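Local coordinates for protein 7,8-dihydro-6-hydroxymethylpterin pyrophosphokinase-dihydropteroate synthase (Plasmodium falciparum, PDB 6JWS) that probably makes the pterin diphosphate from 6-hydroxymethyl-7,8-dihydropterin and ATP and joins it to 4-aminobenzoate, giving 7,8-dihydropteroate for folate synthesis, at residues 523-532 / 571-582. The protein carries 1 engineered substitution. Numbering follows the deposited sequence.
With PT1 (pteroic acid), chain I; ACT (acetate ion), chain M.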
loop_
_atom_site.group_PDB
_atom_site.type_symbol
_atom_site.label_atom_id
_atom_site.label_comp_id
_atom_site.label_asym_id
_atom_site.label_seq_id
_atom_site.Cartn_x
_atom_site.Cartn_y
_atom_site.Cartn_z
ATOM N N PHE B 523 -33.590 2.136 -14.317
ATOM C CA PHE B 523 -33.226 1.988 -12.918
ATOM C C PHE B 523 -32.226 3.085 -12.572
ATOM O O PHE B 523 -31.474 3.533 -13.438
ATOM C CB PHE B 523 -32.648 0.601 -12.626
ATOM C CG PHE B 523 -33.610 -0.555 -12.746
ATOM C CD1 PHE B 523 -34.438 -0.908 -11.693
ATOM C CD2 PHE B 523 -33.657 -1.325 -13.902
ATOM C CE1 PHE B 523 -35.315 -1.977 -11.801
ATOM C CE2 PHE B 523 -34.528 -2.395 -14.008
ATOM C CZ PHE B 523 -35.354 -2.721 -12.956
ATOM N N TYR B 524 -32.243 3.524 -11.305
ATOM C CA TYR B 524 -31.224 4.445 -10.825
ATOM C C TYR B 524 -30.449 3.834 -9.661
ATOM O O TYR B 524 -31.001 3.087 -8.852
ATOM C CB TYR B 524 -31.825 5.784 -10.391
ATOM C CG TYR B 524 -32.546 6.524 -11.484
ATOM C CD1 TYR B 524 -31.868 7.394 -12.322
ATOM C CD2 TYR B 524 -33.911 6.364 -11.676
ATOM C CE1 TYR B 524 -32.521 8.102 -13.320
ATOM C CE2 TYR B 524 -34.586 7.063 -12.669
ATOM C CZ TYR B 524 -33.884 7.927 -13.500
ATOM O OH TYR B 524 -34.537 8.608 -14.483
ATOM N N SER B 525 -29.169 4.219 -9.576
ATOM C CA SER B 525 -28.295 3.742 -8.522
ATOM C C SER B 525 -28.421 4.635 -7.301
ATOM O O SER B 525 -28.906 5.762 -7.387
ATOM C CB SER B 525 -26.898 3.693 -9.021
ATOM O OG SER B 525 -26.807 2.664 -9.980
ATOM N N VAL B 526 -27.918 4.139 -6.170
ATOM C CA VAL B 526 -28.171 4.803 -4.909
ATOM C C VAL B 526 -27.005 4.545 -3.965
ATOM O O VAL B 526 -26.527 3.408 -3.873
ATOM C CB VAL B 526 -29.512 4.356 -4.296
ATOM C CG1 VAL B 526 -29.670 2.833 -4.225
ATOM C CG2 VAL B 526 -29.758 5.026 -2.944
ATOM N N VAL B 527 -26.583 5.614 -3.268
ATOM C CA VAL B 527 -25.627 5.506 -2.190
ATOM C C VAL B 527 -26.406 5.499 -0.867
ATOM O O VAL B 527 -27.223 6.380 -0.621
ATOM C CB VAL B 527 -24.592 6.650 -2.267
ATOM C CG1 VAL B 527 -23.483 6.506 -1.220
ATOM C CG2 VAL B 527 -23.986 6.787 -3.673
ATOM N N LEU B 528 -26.155 4.488 -0.020
ATOM C CA LEU B 528 -26.708 4.462 1.320
ATOM C C LEU B 528 -25.601 4.768 2.321
ATOM O O LEU B 528 -24.567 4.082 2.360
ATOM C CB LEU B 528 -27.308 3.083 1.610
ATOM C CG LEU B 528 -28.341 2.568 0.607
ATOM C CD1 LEU B 528 -28.656 1.099 0.901
ATOM C CD2 LEU B 528 -29.610 3.434 0.625
ATOM N N MET B 529 -25.845 5.772 3.161
ATOM C CA MET B 529 -24.834 6.160 4.128
ATOM C C MET B 529 -25.361 5.953 5.552
ATOM O O MET B 529 -26.547 6.153 5.800
ATOM C CB MET B 529 -24.438 7.628 3.926
ATOM C CG MET B 529 -23.131 8.000 4.589
ATOM S SD MET B 529 -22.945 9.799 4.738
ATOM C CE MET B 529 -23.892 10.067 6.241
ATOM N N HIS B 530 -24.466 5.592 6.477
ATOM C CA HIS B 530 -24.756 5.548 7.905
ATOM C C HIS B 530 -24.486 6.897 8.578
ATOM O O HIS B 530 -23.396 7.459 8.466
ATOM C CB HIS B 530 -23.889 4.506 8.618
ATOM C CG HIS B 530 -24.136 4.498 10.092
ATOM N ND1 HIS B 530 -23.406 5.279 10.970
ATOM C CD2 HIS B 530 -25.045 3.826 10.845
ATOM C CE1 HIS B 530 -23.843 5.101 12.200
ATOM N NE2 HIS B 530 -24.864 4.227 12.150
ATOM N N LYS B 531 -25.482 7.390 9.322
ATOM C CA LYS B 531 -25.310 8.484 10.271
ATOM C C LYS B 531 -26.256 8.248 11.454
ATOM O O LYS B 531 -27.072 7.323 11.430
ATOM C CB LYS B 531 -25.571 9.837 9.596
ATOM C CG LYS B 531 -26.994 10.080 9.113
ATOM C CD LYS B 531 -27.305 11.557 8.767
ATOM C CE LYS B 531 -28.781 11.940 8.800
ATOM N NZ LYS B 531 -29.612 11.157 9.769
ATOM N N ARG B 532 -26.076 9.043 12.515
ATOM C CA ARG B 532 -27.071 9.230 13.556
ATOM C C ARG B 532 -27.227 10.740 13.736
ATOM O O ARG B 532 -26.250 11.478 13.633
ATOM C CB ARG B 532 -26.586 8.622 14.885
ATOM C CG ARG B 532 -26.337 7.120 14.897
ATOM C CD ARG B 532 -25.628 6.769 16.202
ATOM N NE ARG B 532 -25.576 5.338 16.479
ATOM C CZ ARG B 532 -24.978 4.795 17.539
ATOM N NH1 ARG B 532 -24.343 5.580 18.401
ATOM N NH2 ARG B 532 -25.015 3.483 17.727
ATOM N N ARG B 571 -26.779 -2.105 -7.924
ATOM C CA ARG B 571 -26.929 -0.659 -8.072
ATOM C C ARG B 571 -26.886 0.055 -6.716
ATOM O O ARG B 571 -27.164 1.248 -6.646
ATOM C CB ARG B 571 -28.225 -0.298 -8.811
ATOM C CG ARG B 571 -28.126 -0.408 -10.328
ATOM C CD ARG B 571 -29.383 0.093 -11.026
ATOM N NE ARG B 571 -29.250 0.126 -12.473
ATOM C CZ ARG B 571 -28.719 1.124 -13.174
ATOM N NH1 ARG B 571 -28.237 2.192 -12.542
ATOM N NH2 ARG B 571 -28.665 1.047 -14.495
ATOM N N ILE B 572 -26.516 -0.657 -5.653
ATOM C CA ILE B 572 -26.560 -0.099 -4.306
ATOM C C ILE B 572 -25.134 -0.001 -3.780
ATOM O O ILE B 572 -24.432 -1.003 -3.745
ATOM C CB ILE B 572 -27.414 -1.004 -3.392
ATOM C CG1 ILE B 572 -28.846 -1.118 -3.930
ATOM C CG2 ILE B 572 -27.376 -0.525 -1.947
ATOM C CD1 ILE B 572 -29.662 -2.216 -3.301
ATOM N N LEU B 573 -24.723 1.196 -3.354
ATOM C CA LEU B 573 -23.380 1.415 -2.845
ATOM C C LEU B 573 -23.459 1.754 -1.363
ATOM O O LEU B 573 -24.479 2.285 -0.913
ATOM C CB LEU B 573 -22.760 2.540 -3.665
ATOM C CG LEU B 573 -22.722 2.243 -5.168
ATOM C CD1 LEU B 573 -23.665 3.161 -5.917
ATOM C CD2 LEU B 573 -21.315 2.412 -5.699
ATOM N N PHE B 574 -22.404 1.383 -0.621
ATOM C CA PHE B 574 -22.335 1.559 0.820
ATOM C C PHE B 574 -21.410 2.716 1.146
ATOM O O PHE B 574 -20.378 2.891 0.491
ATOM C CB PHE B 574 -21.698 0.344 1.502
ATOM C CG PHE B 574 -22.529 -0.914 1.521
ATOM C CD1 PHE B 574 -23.037 -1.453 0.351
ATOM C CD2 PHE B 574 -22.714 -1.626 2.687
ATOM C CE1 PHE B 574 -23.785 -2.625 0.390
ATOM C CE2 PHE B 574 -23.485 -2.777 2.734
ATOM C CZ PHE B 574 -24.031 -3.271 1.586
ATOM N N ASP B 575 -21.772 3.451 2.209
ATOM C CA ASP B 575 -20.955 4.545 2.708
ATOM C C ASP B 575 -21.023 4.528 4.236
ATOM O O ASP B 575 -22.106 4.592 4.812
ATOM C CB ASP B 575 -21.361 5.876 2.053
ATOM C CG ASP B 575 -20.485 7.054 2.457
ATOM O OD1 ASP B 575 -19.691 6.907 3.410
ATOM O OD2 ASP B 575 -20.557 8.111 1.786
ATOM N N ILE B 576 -19.860 4.473 4.889
ATOM C CA ILE B 576 -19.746 4.304 6.335
ATOM C C ILE B 576 -20.020 5.626 7.057
ATOM O O ILE B 576 -20.157 5.640 8.278
ATOM C CB ILE B 576 -18.330 3.820 6.665
ATOM C CG1 ILE B 576 -17.352 4.659 5.839
ATOM C CG2 ILE B 576 -18.210 2.339 6.323
ATOM C CD1 ILE B 576 -16.019 4.789 6.443
ATOM N N GLY B 577 -20.013 6.735 6.306
ATOM C CA GLY B 577 -20.332 8.062 6.814
ATOM C C GLY B 577 -19.269 8.630 7.755
ATOM O O GLY B 577 -19.560 8.928 8.918
ATOM N N LEU B 578 -18.045 8.823 7.247
ATOM C CA LEU B 578 -16.983 9.351 8.090
ATOM C C LEU B 578 -17.403 10.706 8.661
ATOM O O LEU B 578 -17.974 11.542 7.945
ATOM C CB LEU B 578 -15.695 9.483 7.280
ATOM C CG LEU B 578 -15.126 8.169 6.744
ATOM C CD1 LEU B 578 -14.045 8.449 5.711
ATOM C CD2 LEU B 578 -14.577 7.297 7.875
ATOM N N GLY B 579 -17.105 10.920 9.953
ATOM C CA GLY B 579 -17.418 12.206 10.573
ATOM C C GLY B 579 -18.899 12.354 10.976
ATOM O O GLY B 579 -19.277 13.355 11.583
ATOM N N PHE B 580 -19.757 11.377 10.652
ATOM C CA PHE B 580 -21.173 11.519 10.975
ATOM C C PHE B 580 -21.515 10.658 12.189
ATOM O O PHE B 580 -21.735 9.443 12.066
ATOM C CB PHE B 580 -22.060 11.108 9.797
ATOM C CG PHE B 580 -22.167 12.036 8.607
ATOM C CD1 PHE B 580 -23.196 12.963 8.518
ATOM C CD2 PHE B 580 -21.353 11.853 7.487
ATOM C CE1 PHE B 580 -23.376 13.715 7.370
ATOM C CE2 PHE B 580 -21.500 12.641 6.352
ATOM C CZ PHE B 580 -22.534 13.550 6.285
ATOM N N ALA B 581 -21.566 11.303 13.362
ATOM C CA ALA B 581 -21.670 10.602 14.633
ATOM C C ALA B 581 -20.511 9.623 14.808
ATOM O O ALA B 581 -20.714 8.482 15.250
ATOM C CB ALA B 581 -23.013 9.904 14.804
ATOM N N LYS B 582 -19.295 10.079 14.484
ATOM C CA LYS B 582 -18.098 9.327 14.851
ATOM C C LYS B 582 -17.070 10.298 15.433
ATOM O O LYS B 582 -16.837 11.353 14.861
ATOM C CB LYS B 582 -17.515 8.577 13.643
ATOM C CG LYS B 582 -18.309 7.369 13.154
ATOM C CD LYS B 582 -19.186 7.684 11.964
ATOM C CE LYS B 582 -20.252 6.638 11.703
ATOM N NZ LYS B 582 -21.142 7.057 10.597
HETATM C C2 PT1 I . -20.267 11.691 2.890
HETATM C C3 PT1 I . -20.815 13.046 2.833
HETATM C C5 PT1 I . -21.964 13.246 1.944
HETATM N N6 PT1 I . -20.310 14.084 3.543
HETATM C C7 PT1 I . -21.909 10.922 1.363
HETATM N N9 PT1 I . -22.449 12.179 1.247
HETATM C C10 PT1 I . -20.898 15.306 3.451
HETATM N N11 PT1 I . -22.434 9.855 0.658
HETATM C C12 PT1 I . -22.006 15.493 2.633
HETATM C C21 PT1 I . -16.590 16.625 9.623
HETATM O O22 PT1 I . -15.654 17.459 9.480
HETATM O O1 PT1 I . -19.221 11.433 3.686
HETATM N N4 PT1 I . -20.826 10.704 2.157
HETATM N N8 PT1 I . -22.499 14.478 1.892
HETATM C C13 PT1 I . -20.351 16.434 4.285
HETATM N N14 PT1 I . -20.690 16.173 5.710
HETATM C C15 PT1 I . -19.728 16.276 6.657
HETATM C C16 PT1 I . -19.774 15.458 7.806
HETATM C C17 PT1 I . -18.679 17.234 6.468
HETATM C C18 PT1 I . -18.748 15.579 8.774
HETATM C C19 PT1 I . -17.669 17.356 7.456
HETATM C C20 PT1 I . -17.695 16.515 8.596
HETATM O O23 PT1 I . -16.604 15.879 10.616
HETATM C C ACT M . -26.196 2.174 14.743
HETATM O O ACT M . -26.164 3.416 14.493
HETATM O OXT ACT M . -26.101 1.682 15.883
HETATM C CH3 ACT M . -26.288 1.189 13.577
#
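Val-526 to Met-529 pair with Ile-572 to Asp-575 as neighbouring parallel strands of the TIM barrel of the dihydropteroate synthase part. Backbone bonds run from Val-526 N and Arg-571 O to His-530 N and Asp-575 O; Asp-575 N to Leu-528 O is weak. The straightest joins Leu-528 N to Leu-573 O (2.9 Å, 179° at the hydrogen). On the helix-facing side, Leu-528 CD1 packs on Ile-572 CG2 at 3.5 Å.

Two parts are tight. At one end, Arg-571 NH1 donates to Ser-525 OG (3.0 Å, bent at 134°) and NE lies against Phe-523 CB. Arg-571 also forms a salt bridge with Glu-35, and Ser-525 OG bonds to Val-377 O.

The other is the pterin pocket at the C-terminal strand ends. The Met-529 chain bends at its last torsion (chi3 83°), which turns CE over the Phe-580 ring, 3.4 Å from its centroid, in a CH-pi contact. C16 of the pteroate aminobenzoate ring lies over the opposite face, toward its rim. Asp-575 OD2 accepts from pteroate N11, while OD1 takes Gly-577 N in an Asx turn.

Phe-580 N to Gly-577 O closes a type II turn. Lys-582 NZ gathers the carbonyls of Ile-576, Phe-580 and, least well directed, Gly-577. With His-530 ND1 these are four acceptors for at most three N-H, so at least one hydrogen is shared.

The outer side is looser. Arg-532 CB and O touch Ala-581 CB. Its guanidinium is held: NH1 by the carbonyls of Leu-541 and Asn-543, NH2 by acetate OXT. Acetate O takes Arg-532 NE and His-530 NE2, and His-530 ND1 accepts from Lys-582 NZ at 2.9 Å, in the ring plane.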